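Local coordinates for envelope glycoprotein (Thogoto virus, PDB 5XEA), which probably binds a host-cell receptor and then drives fusion of the viral envelope with the host membrane, at residues V149-K161 against H236-S248. Residues are numbered along the deposited sequence; the frame is centred on the assembly and turned at random. Where two conformers were deposited one is given.
Sequences VFFNLQWVKNEVK and HQFCHQYACYNFS. With NAG (2-acetamido-2-deoxy-beta-D-glucopyranose), chain F.
Two beta hairpins from separate antiparallel sheets pack against each other here, strand 152-156 running nearly antiparallel (165°) to strand 237-240 at 6.5 Å between axes, and one straight backbone bond, Leu-153 N to Gln-241 O (2.8 Å), ties strand 152-156 to the type II' turn of the second hairpin. The pair illustrates how a disulfide can serve as a packing surface: Cys-239 and Cys-244 link the two strands of their own hairpin, and their sulfurs lie against strand 152-156. Cys-244 SG meets Leu-153 CB at 3.5 Å and also sits over one face of the Trp-155 indole, while Cys-239 SG approaches that ring obliquely. Gln-237, its CG anti to the backbone N (chi1 -166°), places that CG over the opposite indole face in a CH-pi contact. At the turn end, the edge of the Tyr-242 ring points at the face of Phe-151, planes 79° apart, and Arg-414 adds a cation-pi contact to the tyrosine. Asn-152 OD1, beside the CA of Gln-241, is hydrogen-bonded to Arg-414. At the other end the N-linked sugar on Asn-246 brings its acetamido methyl C8 to 3.4 Å from Trp-155 CZ3. Trp-155 NE1 donates a bent hydrogen bond to Tyr-245 O (3.0 Å), reaching it from above the carbonyl plane, while Phe-238 N reaches the same oxygen from the opposite face.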
loop_
_atom_site.group_PDB
_atom_site.type_symbol
_atom_site.label_atom_id
_atom_site.label_comp_id
_atom_site.label_asym_id
_atom_site.label_seq_id
_atom_site.Cartn_x
_atom_site.Cartn_y
_atom_site.Cartn_z
ATOM N N VAL B 149 -18.155 -5.154 -8.389
ATOM C CA VAL B 149 -17.413 -4.946 -7.154
ATOM C C VAL B 149 -16.780 -6.269 -6.726
ATOM O O VAL B 149 -17.400 -7.333 -6.852
ATOM C CB VAL B 149 -18.311 -4.381 -6.036
ATOM C CG1 VAL B 149 -18.852 -2.948 -6.406
ATOM C CG2 VAL B 149 -19.432 -5.346 -5.732
ATOM N N PHE B 150 -15.547 -6.206 -6.223
ATOM C CA PHE B 150 -14.909 -7.437 -5.768
ATOM C C PHE B 150 -15.539 -7.893 -4.455
ATOM O O PHE B 150 -16.276 -7.149 -3.795
ATOM C CB PHE B 150 -13.388 -7.265 -5.603
ATOM C CG PHE B 150 -12.982 -6.228 -4.562
ATOM C CD1 PHE B 150 -12.879 -6.563 -3.220
ATOM C CD2 PHE B 150 -12.669 -4.934 -4.946
ATOM C CE1 PHE B 150 -12.492 -5.610 -2.283
ATOM C CE2 PHE B 150 -12.277 -3.990 -4.030
ATOM C CZ PHE B 150 -12.187 -4.319 -2.700
ATOM N N PHE B 151 -15.246 -9.136 -4.073
ATOM C CA PHE B 151 -15.847 -9.717 -2.882
ATOM C C PHE B 151 -14.857 -10.701 -2.275
ATOM O O PHE B 151 -13.794 -10.963 -2.837
ATOM C CB PHE B 151 -17.184 -10.396 -3.217
ATOM C CG PHE B 151 -17.051 -11.551 -4.191
ATOM C CD1 PHE B 151 -16.851 -12.843 -3.734
ATOM C CD2 PHE B 151 -17.097 -11.330 -5.556
ATOM C CE1 PHE B 151 -16.709 -13.906 -4.633
ATOM C CE2 PHE B 151 -16.958 -12.366 -6.456
ATOM C CZ PHE B 151 -16.758 -13.663 -5.994
ATOM N N ASN B 152 -15.203 -11.212 -1.094
ATOM C CA ASN B 152 -14.497 -12.310 -0.460
ATOM C C ASN B 152 -15.419 -13.518 -0.373
ATOM O O ASN B 152 -16.643 -13.397 -0.488
ATOM C CB ASN B 152 -14.028 -11.950 0.957
ATOM C CG ASN B 152 -12.843 -10.997 0.962
ATOM O OD1 ASN B 152 -12.045 -10.950 0.016
ATOM N ND2 ASN B 152 -12.718 -10.237 2.044
ATOM N N LEU B 153 -14.818 -14.690 -0.170
ATOM C CA LEU B 153 -15.558 -15.842 0.322
ATOM C C LEU B 153 -15.273 -16.004 1.806
ATOM O O LEU B 153 -14.272 -15.506 2.319
ATOM C CB LEU B 153 -15.185 -17.123 -0.432
ATOM C CG LEU B 153 -15.597 -17.282 -1.899
ATOM C CD1 LEU B 153 -15.198 -18.692 -2.384
ATOM C CD2 LEU B 153 -17.085 -17.008 -2.112
ATOM N N GLN B 154 -16.158 -16.710 2.497
ATOM C CA GLN B 154 -16.045 -16.791 3.945
ATOM C C GLN B 154 -16.808 -18.004 4.449
ATOM O O GLN B 154 -17.901 -18.309 3.960
ATOM C CB GLN B 154 -16.577 -15.507 4.603
ATOM C CG GLN B 154 -16.475 -15.494 6.117
ATOM C CD GLN B 154 -16.773 -14.121 6.715
ATOM O OE1 GLN B 154 -16.261 -13.095 6.249
ATOM N NE2 GLN B 154 -17.606 -14.096 7.752
ATOM N N TRP B 155 -16.228 -18.683 5.433
ATOM C CA TRP B 155 -16.893 -19.790 6.101
ATOM C C TRP B 155 -17.890 -19.241 7.106
ATOM O O TRP B 155 -17.507 -18.491 8.008
ATOM C CB TRP B 155 -15.891 -20.677 6.830
ATOM C CG TRP B 155 -15.067 -21.576 5.979
ATOM C CD1 TRP B 155 -13.770 -21.404 5.652
ATOM C CD2 TRP B 155 -15.464 -22.829 5.405
ATOM N NE1 TRP B 155 -13.330 -22.443 4.883
ATOM C CE2 TRP B 155 -14.352 -23.338 4.718
ATOM C CE3 TRP B 155 -16.658 -23.561 5.397
ATOM C CZ2 TRP B 155 -14.384 -24.560 4.029
ATOM C CZ3 TRP B 155 -16.694 -24.765 4.708
ATOM C CH2 TRP B 155 -15.566 -25.249 4.033
ATOM N N VAL B 156 -19.156 -19.634 6.973
ATOM C CA VAL B 156 -20.196 -19.305 7.947
ATOM C C VAL B 156 -20.878 -20.604 8.357
ATOM O O VAL B 156 -21.584 -21.217 7.546
ATOM C CB VAL B 156 -21.224 -18.305 7.401
ATOM C CG1 VAL B 156 -22.258 -17.991 8.470
ATOM C CG2 VAL B 156 -20.540 -17.033 6.940
ATOM N N LYS B 157 -20.671 -21.018 9.607
ATOM C CA LYS B 157 -21.271 -22.226 10.180
ATOM C C LYS B 157 -21.167 -23.411 9.217
ATOM O O LYS B 157 -22.162 -24.019 8.813
ATOM C CB LYS B 157 -22.722 -21.963 10.604
ATOM C CG LYS B 157 -22.839 -21.457 12.037
ATOM C CD LYS B 157 -24.269 -21.095 12.429
ATOM C CE LYS B 157 -24.510 -19.590 12.339
ATOM N NZ LYS B 157 -25.282 -19.068 13.507
ATOM N N ASN B 158 -19.923 -23.700 8.828
ATOM C CA ASN B 158 -19.530 -24.877 8.058
ATOM C C ASN B 158 -19.982 -24.835 6.603
ATOM O O ASN B 158 -19.988 -25.877 5.935
ATOM C CB ASN B 158 -20.027 -26.164 8.725
ATOM C CG ASN B 158 -19.676 -26.218 10.194
ATOM O OD1 ASN B 158 -18.517 -26.048 10.568
ATOM N ND2 ASN B 158 -20.680 -26.431 11.041
ATOM N N GLU B 159 -20.346 -23.658 6.080
ATOM C CA GLU B 159 -20.582 -23.517 4.648
ATOM C C GLU B 159 -19.913 -22.255 4.115
ATOM O O GLU B 159 -19.745 -21.261 4.828
ATOM C CB GLU B 159 -22.085 -23.511 4.307
ATOM C CG GLU B 159 -22.399 -23.571 2.794
ATOM C CD GLU B 159 -21.452 -24.493 2.000
ATOM O OE1 GLU B 159 -21.176 -25.631 2.447
ATOM O OE2 GLU B 159 -20.972 -24.064 0.924
ATOM N N VAL B 160 -19.534 -22.316 2.841
ATOM C CA VAL B 160 -18.866 -21.217 2.158
ATOM C C VAL B 160 -19.924 -20.231 1.683
ATOM O O VAL B 160 -20.827 -20.584 0.916
ATOM C CB VAL B 160 -18.024 -21.732 0.986
ATOM C CG1 VAL B 160 -17.355 -20.567 0.263
ATOM C CG2 VAL B 160 -16.997 -22.741 1.487
ATOM N N LYS B 161 -19.821 -18.996 2.147
ATOM C CA LYS B 161 -20.729 -17.938 1.752
ATOM C C LYS B 161 -19.963 -16.887 0.963
ATOM O O LYS B 161 -18.735 -16.771 1.065
ATOM C CB LYS B 161 -21.382 -17.324 2.987
ATOM C CG LYS B 161 -22.230 -18.304 3.779
ATOM C CD LYS B 161 -23.469 -18.698 2.987
ATOM C CE LYS B 161 -24.449 -19.489 3.843
ATOM N NZ LYS B 161 -25.676 -19.839 3.074
ATOM N N HIS B 236 -7.712 -24.802 10.386
ATOM C CA HIS B 236 -7.936 -25.796 9.341
ATOM C C HIS B 236 -8.999 -25.336 8.357
ATOM O O HIS B 236 -8.975 -25.733 7.187
ATOM C CB HIS B 236 -8.327 -27.138 9.960
ATOM C CG HIS B 236 -9.768 -27.231 10.361
ATOM N ND1 HIS B 236 -10.235 -26.775 11.573
ATOM C CD2 HIS B 236 -10.841 -27.748 9.714
ATOM C CE1 HIS B 236 -11.536 -26.997 11.653
ATOM N NE2 HIS B 236 -11.926 -27.590 10.539
ATOM N N GLN B 237 -9.927 -24.497 8.806
ATOM C CA GLN B 237 -11.023 -24.004 7.987
ATOM C C GLN B 237 -10.792 -22.509 7.785
ATOM O O GLN B 237 -10.913 -21.721 8.729
ATOM C CB GLN B 237 -12.347 -24.290 8.686
ATOM C CG GLN B 237 -13.569 -24.151 7.841
ATOM C CD GLN B 237 -14.745 -24.862 8.462
ATOM O OE1 GLN B 237 -14.785 -26.092 8.498
ATOM N NE2 GLN B 237 -15.699 -24.095 8.982
ATOM N N PHE B 238 -10.482 -22.119 6.555
ATOM C CA PHE B 238 -9.720 -20.904 6.322
ATOM C C PHE B 238 -10.105 -20.305 4.976
ATOM O O PHE B 238 -10.350 -21.034 4.014
ATOM C CB PHE B 238 -8.217 -21.248 6.383
ATOM C CG PHE B 238 -7.312 -20.087 6.151
ATOM C CD1 PHE B 238 -7.059 -19.174 7.165
ATOM C CD2 PHE B 238 -6.699 -19.914 4.924
ATOM C CE1 PHE B 238 -6.223 -18.082 6.955
ATOM C CE2 PHE B 238 -5.862 -18.831 4.702
ATOM C CZ PHE B 238 -5.626 -17.908 5.723
ATOM N N CYS B 239 -10.167 -18.976 4.904
ATOM C CA CYS B 239 -10.443 -18.318 3.636
ATOM C C CYS B 239 -9.402 -17.242 3.372
ATOM O O CYS B 239 -8.843 -16.647 4.299
ATOM C CB CYS B 239 -11.864 -17.709 3.592
ATOM S SG CYS B 239 -13.213 -18.904 3.875
ATOM N N HIS B 240 -9.124 -17.024 2.088
ATOM C CA HIS B 240 -8.281 -15.918 1.658
ATOM C C HIS B 240 -8.888 -15.333 0.392
ATOM O O HIS B 240 -8.923 -16.002 -0.644
ATOM C CB HIS B 240 -6.831 -16.346 1.426
ATOM C CG HIS B 240 -5.955 -15.219 0.999
ATOM N ND1 HIS B 240 -5.604 -15.009 -0.317
ATOM C CD2 HIS B 240 -5.402 -14.206 1.704
ATOM C CE1 HIS B 240 -4.851 -13.926 -0.403
ATOM N NE2 HIS B 240 -4.720 -13.416 0.809
ATOM N N GLN B 241 -9.365 -14.086 0.486
ATOM C CA GLN B 241 -9.998 -13.394 -0.632
ATOM C C GLN B 241 -11.056 -14.263 -1.300
ATOM O O GLN B 241 -12.024 -14.661 -0.644
ATOM C CB GLN B 241 -8.926 -12.915 -1.618
ATOM C CG GLN B 241 -7.964 -11.932 -0.910
ATOM C CD GLN B 241 -7.093 -11.096 -1.825
ATOM O OE1 GLN B 241 -6.972 -11.370 -3.017
ATOM N NE2 GLN B 241 -6.487 -10.047 -1.259
ATOM N N TYR B 242 -10.879 -14.573 -2.583
ATOM C CA TYR B 242 -11.861 -15.315 -3.377
ATOM C C TYR B 242 -11.870 -16.822 -3.130
ATOM O O TYR B 242 -12.573 -17.526 -3.857
ATOM C CB TYR B 242 -11.622 -15.091 -4.875
ATOM C CG TYR B 242 -11.621 -13.653 -5.291
ATOM C CD1 TYR B 242 -12.805 -12.907 -5.306
ATOM C CD2 TYR B 242 -10.444 -13.033 -5.685
ATOM C CE1 TYR B 242 -12.808 -11.561 -5.698
ATOM C CE2 TYR B 242 -10.432 -11.706 -6.076
ATOM C CZ TYR B 242 -11.610 -10.974 -6.080
ATOM O OH TYR B 242 -11.562 -9.659 -6.477
ATOM N N ALA B 243 -11.110 -17.352 -2.172
ATOM C CA ALA B 243 -10.997 -18.797 -1.993
ATOM C C ALA B 243 -11.191 -19.169 -0.531
ATOM O O ALA B 243 -10.706 -18.470 0.368
ATOM C CB ALA B 243 -9.636 -19.316 -2.468
ATOM N N CYS B 244 -11.914 -20.260 -0.292
ATOM C CA CYS B 244 -11.967 -20.871 1.026
ATOM C C CYS B 244 -11.351 -22.261 0.967
ATOM O O CYS B 244 -11.429 -22.952 -0.052
ATOM C CB CYS B 244 -13.386 -20.964 1.565
ATOM S SG CYS B 244 -14.057 -19.351 2.068
ATOM N N TYR B 245 -10.741 -22.660 2.075
ATOM C CA TYR B 245 -10.046 -23.931 2.178
ATOM C C TYR B 245 -10.547 -24.686 3.396
ATOM O O TYR B 245 -10.917 -24.092 4.415
ATOM C CB TYR B 245 -8.523 -23.747 2.279
ATOM C CG TYR B 245 -7.916 -23.051 1.089
ATOM C CD1 TYR B 245 -7.408 -23.772 0.022
ATOM C CD2 TYR B 245 -7.861 -21.662 1.029
ATOM C CE1 TYR B 245 -6.857 -23.132 -1.073
ATOM C CE2 TYR B 245 -7.307 -21.017 -0.063
ATOM C CZ TYR B 245 -6.810 -21.756 -1.104
ATOM O OH TYR B 245 -6.266 -21.119 -2.187
ATOM N N ASN B 246 -10.577 -26.012 3.266
ATOM C CA ASN B 246 -10.809 -26.914 4.389
ATOM C C ASN B 246 -9.671 -27.932 4.350
ATOM O O ASN B 246 -9.670 -28.842 3.513
ATOM C CB ASN B 246 -12.176 -27.582 4.310
ATOM C CG ASN B 246 -12.480 -28.420 5.530
ATOM O OD1 ASN B 246 -12.093 -28.078 6.644
ATOM N ND2 ASN B 246 -13.176 -29.528 5.325
ATOM N N PHE B 247 -8.684 -27.735 5.222
ATOM C CA PHE B 247 -7.520 -28.603 5.314
ATOM C C PHE B 247 -7.842 -29.775 6.229
ATOM O O PHE B 247 -8.426 -29.587 7.304
ATOM C CB PHE B 247 -6.312 -27.843 5.872
ATOM C CG PHE B 247 -5.727 -26.835 4.927
ATOM C CD1 PHE B 247 -4.642 -27.160 4.131
ATOM C CD2 PHE B 247 -6.249 -25.555 4.849
ATOM C CE1 PHE B 247 -4.097 -26.235 3.266
ATOM C CE2 PHE B 247 -5.705 -24.626 3.987
ATOM C CZ PHE B 247 -4.627 -24.969 3.189
ATOM N N SER B 248 -7.456 -30.977 5.807
ATOM C CA SER B 248 -7.528 -32.129 6.699
ATOM C C SER B 248 -6.717 -31.841 7.952
ATOM O O SER B 248 -5.535 -31.486 7.868
ATOM C CB SER B 248 -7.006 -33.382 5.998
ATOM O OG SER B 248 -7.281 -34.537 6.769
HETATM C C1 NAG F . -13.520 -30.413 6.404
HETATM C C2 NAG F . -15.034 -30.557 6.555
HETATM C C3 NAG F . -15.366 -31.591 7.623
HETATM C C4 NAG F . -14.656 -32.910 7.334
HETATM C C5 NAG F . -13.160 -32.668 7.150
HETATM C C6 NAG F . -12.413 -33.907 6.717
HETATM C C7 NAG F . -16.724 -28.809 6.230
HETATM C C8 NAG F . -17.250 -27.491 6.710
HETATM N N2 NAG F . -15.658 -29.284 6.879
HETATM O O3 NAG F . -16.780 -31.754 7.646
HETATM O O4 NAG F . -14.819 -33.827 8.409
HETATM O O5 NAG F . -12.944 -31.684 6.130
HETATM O O6 NAG F . -12.671 -34.212 5.354
HETATM O O7 NAG F . -17.237 -29.412 5.293
#